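PDB 1ON0: YycN protein from Bacillus subtilis, which probably transfers acyl groups, most likely acetyl from acetyl-CoA, as a homodimeric member of the GNAT acetyltransferases. Local coordinates for residues E26-A31 with H128-N133; V73-I78 with I91-L96; Y19-Y24 with L41-V46. All coordinates share one frame; numbering follows the deposited sequence.

Contact 1: E26-A31 with H128-N133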
loop_
_atom_site.group_PDB
_atom_site.type_symbol
_atom_site.label_atom_id
_atom_site.label_comp_id
_atom_site.label_asym_id
_atom_site.label_seq_id
_atom_site.Cartn_x
_atom_site.Cartn_y
_atom_site.Cartn_z
ATOM N N GLU B 26 -22.443 4.690 -16.263
ATOM C CA GLU B 26 -21.980 3.310 -16.305
ATOM C C GLU B 26 -22.401 2.592 -15.015
ATOM O O GLU B 26 -22.760 1.420 -15.037
ATOM C CB GLU B 26 -20.456 3.318 -16.487
ATOM C CG GLU B 26 -19.737 1.975 -16.417
ATOM C CD GLU B 26 -18.215 2.155 -16.315
ATOM O OE1 GLU B 26 -17.651 2.899 -17.153
ATOM O OE2 GLU B 26 -17.589 1.554 -15.406
ATOM N N GLU B 27 -22.381 3.310 -13.899
ATOM C CA GLU B 27 -22.765 2.728 -12.622
ATOM C C GLU B 27 -24.271 2.478 -12.579
ATOM O O GLU B 27 -24.738 1.454 -12.075
ATOM C CB GLU B 27 -22.382 3.658 -11.472
ATOM C CG GLU B 27 -20.899 3.892 -11.293
ATOM C CD GLU B 27 -20.205 2.758 -10.570
ATOM O OE1 GLU B 27 -19.333 3.054 -9.725
ATOM O OE2 GLU B 27 -20.524 1.582 -10.842
ATOM N N LYS B 28 -25.035 3.419 -13.099
ATOM C CA LYS B 28 -26.472 3.251 -13.094
ATOM C C LYS B 28 -26.903 2.093 -13.978
ATOM O O LYS B 28 -27.844 1.366 -13.639
ATOM C CB LYS B 28 -27.142 4.552 -13.513
ATOM C CG LYS B 28 -27.160 5.581 -12.384
ATOM C CD LYS B 28 -28.103 5.101 -11.296
ATOM C CE LYS B 28 -28.200 6.075 -10.157
ATOM N NZ LYS B 28 -29.342 5.720 -9.288
ATOM N N VAL B 29 -26.213 1.908 -15.104
ATOM C CA VAL B 29 -26.537 0.799 -16.003
ATOM C C VAL B 29 -26.160 -0.516 -15.342
ATOM O O VAL B 29 -26.919 -1.480 -15.402
ATOM C CB VAL B 29 -25.784 0.887 -17.330
ATOM C CG1 VAL B 29 -26.010 -0.389 -18.131
ATOM C CG2 VAL B 29 -26.263 2.089 -18.114
ATOM N N LYS B 30 -24.990 -0.541 -14.707
ATOM C CA LYS B 30 -24.530 -1.740 -14.030
ATOM C C LYS B 30 -25.528 -2.153 -12.962
ATOM O O LYS B 30 -25.874 -3.326 -12.832
ATOM C CB LYS B 30 -23.145 -1.525 -13.398
ATOM C CG LYS B 30 -22.010 -1.365 -14.397
ATOM C CD LYS B 30 -20.640 -1.270 -13.716
ATOM C CE LYS B 30 -20.237 -2.564 -13.039
ATOM N NZ LYS B 30 -18.983 -2.376 -12.254
ATOM N N ALA B 31 -25.995 -1.182 -12.194
ATOM C CA ALA B 31 -26.964 -1.459 -11.126
ATOM C C ALA B 31 -28.300 -1.921 -11.726
ATOM O O ALA B 31 -29.132 -2.522 -11.038
ATOM C CB ALA B 31 -27.172 -0.204 -10.278
ATOM N N HIS B 128 -23.693 7.529 -0.749
ATOM C CA HIS B 128 -24.364 6.458 -1.483
ATOM C C HIS B 128 -23.314 5.607 -2.192
ATOM O O HIS B 128 -22.347 6.120 -2.755
ATOM C CB HIS B 128 -25.332 7.034 -2.519
ATOM C CG HIS B 128 -25.760 6.052 -3.569
ATOM N ND1 HIS B 128 -24.902 5.572 -4.536
ATOM C CD2 HIS B 128 -26.954 5.448 -3.798
ATOM C CE1 HIS B 128 -25.543 4.716 -5.314
ATOM N NE2 HIS B 128 -26.792 4.624 -4.885
ATOM N N VAL B 129 -23.513 4.298 -2.154
ATOM C CA VAL B 129 -22.602 3.378 -2.801
ATOM C C VAL B 129 -23.439 2.311 -3.501
ATOM O O VAL B 129 -24.362 1.764 -2.913
ATOM C CB VAL B 129 -21.635 2.732 -1.759
ATOM C CG1 VAL B 129 -22.411 1.875 -0.780
ATOM C CG2 VAL B 129 -20.573 1.925 -2.461
ATOM N N PHE B 130 -23.129 2.053 -4.771
ATOM C CA PHE B 130 -23.843 1.045 -5.535
ATOM C C PHE B 130 -23.545 -0.318 -4.953
ATOM O O PHE B 130 -22.389 -0.651 -4.665
ATOM C CB PHE B 130 -23.423 1.049 -7.010
ATOM C CG PHE B 130 -23.811 2.289 -7.753
ATOM C CD1 PHE B 130 -22.911 3.335 -7.895
ATOM C CD2 PHE B 130 -25.106 2.433 -8.261
ATOM C CE1 PHE B 130 -23.279 4.507 -8.552
ATOM C CE2 PHE B 130 -25.489 3.593 -8.918
ATOM C CZ PHE B 130 -24.572 4.642 -9.055
ATOM N N ALA B 131 -24.592 -1.112 -4.786
ATOM C CA ALA B 131 -24.455 -2.452 -4.236
ATOM C C ALA B 131 -23.315 -3.218 -4.892
ATOM O O ALA B 131 -22.564 -3.906 -4.206
ATOM C CB ALA B 131 -25.762 -3.211 -4.418
ATOM N N HIS B 132 -23.171 -3.092 -6.212
ATOM C CA HIS B 132 -22.123 -3.835 -6.906
ATOM C C HIS B 132 -20.701 -3.375 -6.579
ATOM O O HIS B 132 -19.754 -4.132 -6.782
ATOM C CB HIS B 132 -22.339 -3.807 -8.425
ATOM C CG HIS B 132 -22.265 -2.439 -9.021
ATOM N ND1 HIS B 132 -23.385 -1.693 -9.321
ATOM C CD2 HIS B 132 -21.201 -1.662 -9.344
ATOM C CE1 HIS B 132 -23.017 -0.517 -9.800
ATOM N NE2 HIS B 132 -21.694 -0.474 -9.822
ATOM N N ASN B 133 -20.556 -2.149 -6.078
ATOM C CA ASN B 133 -19.245 -1.602 -5.715
ATOM C C ASN B 133 -18.791 -2.214 -4.385
ATOM O O ASN B 133 -18.641 -1.516 -3.387
ATOM C CB ASN B 133 -19.326 -0.081 -5.559
ATOM C CG ASN B 133 -18.522 0.664 -6.609
ATOM O OD1 ASN B 133 -18.893 0.707 -7.782
ATOM N ND2 ASN B 133 -17.406 1.251 -6.190
#

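Contact 2: V73-I78 with I91-L96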
loop_
_atom_site.group_PDB
_atom_site.type_symbol
_atom_site.label_atom_id
_atom_site.label_comp_id
_atom_site.label_asym_id
_atom_site.label_seq_id
_atom_site.Cartn_x
_atom_site.Cartn_y
_atom_site.Cartn_z
ATOM N N VAL B 73 -4.057 12.014 -6.806
ATOM C CA VAL B 73 -4.605 10.680 -6.585
ATOM C C VAL B 73 -6.103 10.485 -6.839
ATOM O O VAL B 73 -6.536 9.380 -7.213
ATOM C CB VAL B 73 -4.290 10.215 -5.156
ATOM C CG1 VAL B 73 -2.791 10.334 -4.897
ATOM C CG2 VAL B 73 -5.063 11.048 -4.144
ATOM N N GLY B 74 -6.883 11.546 -6.631
ATOM C CA GLY B 74 -8.318 11.463 -6.842
ATOM C C GLY B 74 -9.141 12.742 -6.698
ATOM O O GLY B 74 -8.655 13.853 -6.900
ATOM N N TRP B 75 -10.403 12.564 -6.326
ATOM C CA TRP B 75 -11.365 13.653 -6.190
ATOM C C TRP B 75 -12.246 13.410 -4.965
ATOM O O TRP B 75 -12.384 12.283 -4.490
ATOM C CB TRP B 75 -12.243 13.677 -7.441
ATOM C CG TRP B 75 -12.964 12.368 -7.646
ATOM C CD1 TRP B 75 -14.187 12.010 -7.123
ATOM C CD2 TRP B 75 -12.487 11.215 -8.362
ATOM N NE1 TRP B 75 -14.487 10.722 -7.466
ATOM C CE2 TRP B 75 -13.466 10.205 -8.224
ATOM C CE3 TRP B 75 -11.325 10.936 -9.098
ATOM C CZ2 TRP B 75 -13.323 8.930 -8.807
ATOM C CZ3 TRP B 75 -11.180 9.669 -9.676
ATOM C CH2 TRP B 75 -12.174 8.681 -9.524
ATOM N N LEU B 76 -12.864 14.467 -4.468
ATOM C CA LEU B 76 -13.736 14.350 -3.308
ATOM C C LEU B 76 -14.749 15.475 -3.431
ATOM O O LEU B 76 -14.379 16.633 -3.556
ATOM C CB LEU B 76 -12.926 14.531 -2.030
ATOM C CG LEU B 76 -13.458 13.958 -0.716
ATOM C CD1 LEU B 76 -13.105 14.937 0.390
ATOM C CD2 LEU B 76 -14.962 13.714 -0.764
ATOM N N TRP B 77 -16.024 15.134 -3.408
ATOM C CA TRP B 77 -17.059 16.140 -3.515
ATOM C C TRP B 77 -18.093 15.932 -2.430
ATOM O O TRP B 77 -18.753 14.901 -2.394
ATOM C CB TRP B 77 -17.701 16.073 -4.911
ATOM C CG TRP B 77 -19.017 16.785 -5.055
ATOM C CD1 TRP B 77 -19.534 17.734 -4.222
ATOM C CD2 TRP B 77 -19.967 16.618 -6.108
ATOM N NE1 TRP B 77 -20.741 18.165 -4.684
ATOM C CE2 TRP B 77 -21.040 17.500 -5.844
ATOM C CE3 TRP B 77 -20.019 15.813 -7.259
ATOM C CZ2 TRP B 77 -22.163 17.596 -6.685
ATOM C CZ3 TRP B 77 -21.133 15.913 -8.096
ATOM C CH2 TRP B 77 -22.187 16.799 -7.803
ATOM N N ILE B 78 -18.218 16.901 -1.526
ATOM C CA ILE B 78 -19.210 16.785 -0.466
ATOM C C ILE B 78 -20.148 17.975 -0.461
ATOM O O ILE B 78 -19.820 19.053 -0.959
ATOM C CB ILE B 78 -18.581 16.669 0.946
ATOM C CG1 ILE B 78 -18.077 18.023 1.420
ATOM C CG2 ILE B 78 -17.458 15.649 0.929
ATOM C CD1 ILE B 78 -17.564 18.008 2.848
ATOM N N ILE B 91 -21.650 12.930 0.812
ATOM C CA ILE B 91 -20.520 12.710 -0.072
ATOM C C ILE B 91 -21.061 12.307 -1.441
ATOM O O ILE B 91 -21.345 11.129 -1.693
ATOM C CB ILE B 91 -19.621 11.593 0.465
ATOM C CG1 ILE B 91 -19.066 12.004 1.837
ATOM C CG2 ILE B 91 -18.477 11.335 -0.506
ATOM C CD1 ILE B 91 -18.416 10.890 2.606
ATOM N N TYR B 92 -21.211 13.282 -2.330
ATOM C CA TYR B 92 -21.708 12.986 -3.664
ATOM C C TYR B 92 -20.706 12.156 -4.442
ATOM O O TYR B 92 -21.093 11.321 -5.243
ATOM C CB TYR B 92 -22.029 14.286 -4.437
ATOM C CG TYR B 92 -23.425 14.814 -4.176
ATOM C CD1 TYR B 92 -24.540 14.091 -4.582
ATOM C CD2 TYR B 92 -23.633 15.973 -3.433
ATOM C CE1 TYR B 92 -25.823 14.490 -4.241
ATOM C CE2 TYR B 92 -24.919 16.383 -3.092
ATOM C CZ TYR B 92 -26.008 15.632 -3.489
ATOM O OH TYR B 92 -27.283 15.962 -3.083
ATOM N N ASP B 93 -19.417 12.338 -4.197
ATOM C CA ASP B 93 -18.470 11.571 -4.985
ATOM C C ASP B 93 -17.094 11.498 -4.348
ATOM O O ASP B 93 -16.616 12.457 -3.747
ATOM C CB ASP B 93 -18.399 12.190 -6.391
ATOM C CG ASP B 93 -17.731 11.282 -7.422
ATOM O OD1 ASP B 93 -17.794 10.054 -7.286
ATOM O OD2 ASP B 93 -17.151 11.818 -8.380
ATOM N N PHE B 94 -16.481 10.333 -4.476
ATOM C CA PHE B 94 -15.171 10.077 -3.922
ATOM C C PHE B 94 -14.523 8.875 -4.582
ATOM O O PHE B 94 -15.142 7.816 -4.759
ATOM C CB PHE B 94 -15.261 9.823 -2.426
ATOM C CG PHE B 94 -14.083 9.078 -1.886
ATOM C CD1 PHE B 94 -12.857 9.709 -1.754
ATOM C CD2 PHE B 94 -14.191 7.727 -1.559
ATOM C CE1 PHE B 94 -11.741 9.009 -1.287
ATOM C CE2 PHE B 94 -13.090 7.006 -1.091
ATOM C CZ PHE B 94 -11.860 7.651 -0.959
ATOM N N GLY B 95 -13.257 9.027 -4.933
ATOM C CA GLY B 95 -12.574 7.929 -5.572
ATOM C C GLY B 95 -11.213 8.399 -6.003
ATOM O O GLY B 95 -10.906 9.587 -5.943
ATOM N N LEU B 96 -10.400 7.455 -6.447
ATOM C CA LEU B 96 -9.059 7.751 -6.885
ATOM C C LEU B 96 -8.935 7.373 -8.335
ATOM O O LEU B 96 -9.713 6.562 -8.839
ATOM C CB LEU B 96 -8.054 6.952 -6.049
ATOM C CG LEU B 96 -7.415 7.520 -4.781
ATOM C CD1 LEU B 96 -8.342 8.443 -4.040
ATOM C CD2 LEU B 96 -6.985 6.341 -3.933
#

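Contact 3: Y19-Y24 with L41-V46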
loop_
_atom_site.group_PDB
_atom_site.type_symbol
_atom_site.label_atom_id
_atom_site.label_comp_id
_atom_site.label_asym_id
_atom_site.label_seq_id
_atom_site.Cartn_x
_atom_site.Cartn_y
_atom_site.Cartn_z
ATOM N N TYR B 19 -15.743 13.289 -16.564
ATOM C CA TYR B 19 -15.322 12.007 -16.022
ATOM C C TYR B 19 -16.443 11.404 -15.181
ATOM O O TYR B 19 -17.006 10.375 -15.540
ATOM C CB TYR B 19 -14.056 12.209 -15.183
ATOM C CG TYR B 19 -13.494 10.979 -14.503
ATOM C CD1 TYR B 19 -14.135 10.400 -13.404
ATOM C CD2 TYR B 19 -12.278 10.434 -14.920
ATOM C CE1 TYR B 19 -13.573 9.312 -12.731
ATOM C CE2 TYR B 19 -11.705 9.348 -14.256
ATOM C CZ TYR B 19 -12.354 8.794 -13.165
ATOM O OH TYR B 19 -11.771 7.734 -12.511
ATOM N N THR B 20 -16.784 12.065 -14.077
ATOM C CA THR B 20 -17.823 11.560 -13.182
ATOM C C THR B 20 -19.148 11.254 -13.879
ATOM O O THR B 20 -19.734 10.190 -13.675
ATOM C CB THR B 20 -18.082 12.536 -11.993
ATOM O OG1 THR B 20 -19.117 11.993 -11.163
ATOM C CG2 THR B 20 -18.510 13.910 -12.488
ATOM N N THR B 21 -19.611 12.183 -14.702
ATOM C CA THR B 21 -20.868 11.992 -15.418
ATOM C C THR B 21 -20.878 10.701 -16.233
ATOM O O THR B 21 -21.822 9.910 -16.163
ATOM C CB THR B 21 -21.164 13.171 -16.377
ATOM O OG1 THR B 21 -21.338 14.371 -15.620
ATOM C CG2 THR B 21 -22.435 12.917 -17.170
ATOM N N LYS B 22 -19.831 10.492 -17.014
ATOM C CA LYS B 22 -19.740 9.298 -17.847
ATOM C C LYS B 22 -19.662 8.055 -16.965
ATOM O O LYS B 22 -20.207 7.001 -17.279
ATOM C CB LYS B 22 -18.500 9.388 -18.738
ATOM C CG LYS B 22 -18.217 8.138 -19.550
ATOM C CD LYS B 22 -16.868 8.236 -20.245
ATOM C CE LYS B 22 -15.743 8.493 -19.254
ATOM N NZ LYS B 22 -14.445 8.550 -19.974
ATOM N N HIS B 23 -18.973 8.196 -15.850
ATOM C CA HIS B 23 -18.815 7.098 -14.915
ATOM C C HIS B 23 -20.132 6.745 -14.211
ATOM O O HIS B 23 -20.462 5.569 -14.028
ATOM C CB HIS B 23 -17.742 7.470 -13.888
ATOM C CG HIS B 23 -17.438 6.378 -12.921
ATOM N ND1 HIS B 23 -16.738 5.246 -13.278
ATOM C CD2 HIS B 23 -17.806 6.204 -11.632
ATOM C CE1 HIS B 23 -16.695 4.419 -12.252
ATOM N NE2 HIS B 23 -17.337 4.977 -11.239
ATOM N N TYR B 24 -20.875 7.769 -13.808
ATOM C CA TYR B 24 -22.153 7.579 -13.115
ATOM C C TYR B 24 -23.168 6.827 -13.984
ATOM O O TYR B 24 -23.937 6.007 -13.495
ATOM C CB TYR B 24 -22.739 8.937 -12.721
ATOM C CG TYR B 24 -23.839 8.840 -11.700
ATOM C CD1 TYR B 24 -23.576 8.359 -10.416
ATOM C CD2 TYR B 24 -25.144 9.218 -12.014
ATOM C CE1 TYR B 24 -24.582 8.259 -9.468
ATOM C CE2 TYR B 24 -26.161 9.123 -11.076
ATOM C CZ TYR B 24 -25.873 8.643 -9.800
ATOM O OH TYR B 24 -26.872 8.560 -8.854
ATOM N N LEU B 41 -27.505 10.515 -21.028
ATOM C CA LEU B 41 -28.336 11.706 -20.894
ATOM C C LEU B 41 -28.799 11.927 -19.455
ATOM O O LEU B 41 -28.662 13.026 -18.909
ATOM C CB LEU B 41 -29.560 11.602 -21.807
ATOM C CG LEU B 41 -30.416 12.860 -21.957
ATOM C CD1 LEU B 41 -29.583 13.994 -22.533
ATOM C CD2 LEU B 41 -31.599 12.558 -22.860
ATOM N N LEU B 42 -29.354 10.884 -18.844
ATOM C CA LEU B 42 -29.836 10.984 -17.470
ATOM C C LEU B 42 -28.719 11.477 -16.546
ATOM O O LEU B 42 -28.969 12.250 -15.619
ATOM C CB LEU B 42 -30.353 9.619 -16.998
ATOM C CG LEU B 42 -31.555 9.059 -17.774
ATOM C CD1 LEU B 42 -31.882 7.652 -17.322
ATOM C CD2 LEU B 42 -32.745 9.982 -17.572
ATOM N N SER B 43 -27.487 11.054 -16.827
ATOM C CA SER B 43 -26.337 11.426 -16.015
ATOM C C SER B 43 -25.977 12.901 -16.018
ATOM O O SER B 43 -25.715 13.475 -14.967
ATOM C CB SER B 43 -25.113 10.612 -16.429
ATOM O OG SER B 43 -24.038 10.863 -15.544
ATOM N N LYS B 44 -25.940 13.524 -17.186
ATOM C CA LYS B 44 -25.595 14.942 -17.234
ATOM C C LYS B 44 -26.617 15.785 -16.464
ATOM O O LYS B 44 -26.248 16.734 -15.773
ATOM C CB LYS B 44 -25.501 15.433 -18.684
ATOM C CG LYS B 44 -24.290 14.913 -19.422
ATOM C CD LYS B 44 -24.160 15.532 -20.801
ATOM C CE LYS B 44 -22.929 14.983 -21.525
ATOM N NZ LYS B 44 -22.655 15.683 -22.822
ATOM N N GLN B 45 -27.893 15.421 -16.578
ATOM C CA GLN B 45 -28.980 16.135 -15.906
ATOM C C GLN B 45 -28.843 16.108 -14.392
ATOM O O GLN B 45 -28.955 17.142 -13.730
ATOM C CB GLN B 45 -30.334 15.542 -16.305
ATOM C CG GLN B 45 -30.792 15.916 -17.710
ATOM C CD GLN B 45 -31.307 17.345 -17.809
ATOM O OE1 GLN B 45 -31.466 17.884 -18.906
ATOM N NE2 GLN B 45 -31.592 17.957 -16.662
ATOM N N VAL B 46 -28.622 14.918 -13.846
ATOM C CA VAL B 46 -28.445 14.768 -12.414
ATOM C C VAL B 46 -27.339 15.699 -11.922
ATOM O O VAL B 46 -27.544 16.474 -11.001
ATOM C CB VAL B 46 -28.041 13.319 -12.038
ATOM C CG1 VAL B 46 -27.658 13.268 -10.565
ATOM C CG2 VAL B 46 -29.182 12.348 -12.324
#

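Contact 1: E26-A31 with H128-N133
E27 and H132 meet through a histidine-carboxylate hydrogen bond: H132 NE2 donates to E27 OE2 over 2.6 Å, nearly straight at 168°. The carboxylate oxygen lies almost in the imidazole plane, whereas the N-H reaches it from above the carboxylate plane, the two flat groups being turned 48° against each other. With chi1 at 63°, H132 CG sits between its own backbone N and carbonyl carbon, and the ring swings toward the helix. K30 CB covers one face of this ring, and F130 CB lies against the opposite face. The contact ties the C-terminal part of helix 10-31 to the loop between strand 124-127 and helix 134-142 of the GNAT fold, where a type I turn runs from F130 to N133. E27 CB lies over one face of the F130 ring, modelled too close to carry detail, while H128 CE1 lies over the other; K28 CD comes in at the ring edge, 3.8 Å from F130 CE2. Replacing E27 with an alanine would probably leave H132 NE2 without its acceptor and the imidazole freer to turn. A31 CB adds an apolar touch, 3.9 Å from F130 CD2, and K30 also packs on Q134 of the second subunit.

Contact 2: V73-I78 with I91-L96
W75 and W77 pair through their backbones with G95 and D93, the two hydrogen-bonded pairs of an antiparallel ladder whose strand segments run at 178° to each other. W75 N donates to G95 O over 3.0 Å, and the return bond from G95 N to W75 O is weak. Around W77 the exchange is tighter: W77 N reaches D93 O at 2.8 Å, and D93 N answers to W77 O at 3.2 Å. A classic beta bulge sets Y92 and D93 together opposite W77. The non-hydrogen-bonded pair of L76 with F94 adds a CA-H...O contact from F94 CA to W75 O.

Aromatic contacts dominate the face carrying W75, W77 and D93. W75 chi1 (58°) folds the indole back over the neighbouring strand, and G95 O lies 3.3 Å above the ring plane; lacking a side chain, G95 lets the indole lie this close. Y92 CB sits over the six-membered ring of W77 in a CH-pi contact, 3.6 Å from its centroid. The carboxylate of D93 passes beside the W75 indole, but its OD2 is hydrogen-bonded to Y16 OH; W77 NE1 is likewise bonded to H60.

Apolar contacts are looser. L76 CD2 approaches F94 CB at 4.2 Å, and I78 CG2 meets I91 CG1 at 4.1 Å on the same face.

These strands form a beta hairpin at the middle of the GNAT sheet. Strand 60-66 flanks 72-79, strand 124-127 runs parallel beside 88-96, helix 105-119 packs on I91 and F94, and Y16 and Y19 of helix 10-31 meet W75 on the other face.

Contact 3: Y19-Y24 with L41-V46
T21 and S43 have the nearest CA atoms, 5.5 Å apart, where the two helical segments pass with axes 8.4 Å apart and N-to-C directions at 132°. The polar link is made by S43 alone: its OG donates to T21 O, modelled at 2.5 Å, a length so short that its exact value is doubtful. With OG anti to the backbone N (chi1 -173°), the hydroxyl is directed across the interface to a main-chain carbonyl of helix 10-31. S43 OG also lies beside T21 CG2, and Y24 CB is 3.7 Å from S43 OG, which comes in near the plane of the tyrosine ring at its edge. S43 is thus wedged between the side chains of T21 and Y24, a small residue at the point where the helices come nearest. Helices 10-31 and 36-50 are consecutive in the chain and pack as the N-terminal helical pair that precedes strand 60-66 in this GNAT fold. T21 CG2 also touches the aliphatic stem of K44, 3.5 Å from its CG, the two side chains crossing at about a right angle; T21 OG1 is turned back to L17 O in its own helix. At the other end of the contact, Y24 CE2 meets V46 CG1 at 4.4 Å, a loose apolar touch. F47 of helix 36-50 adds to this packing, its ring edge-to-face with that of Y24, and W34 lies against V46.

Contact 2 is the buried one, close to the centre of the chain, and rests on a backbone ladder with indole and aliphatic packing on its two faces. Contact 3 is partly buried and contact 1 lies at the surface; both use helix 10-31, and each depends on one side-chain hydrogen bond, to a backbone carbonyl in contact 3 and to a carboxylate in contact 1. They meet where F130 CZ lies 3.6 Å from Y24 CE1. The same helix also reaches contact 2, with T20 weakly bonded to D93. Contacts 1 and 3, unlike the hairpin, also touch the second subunit.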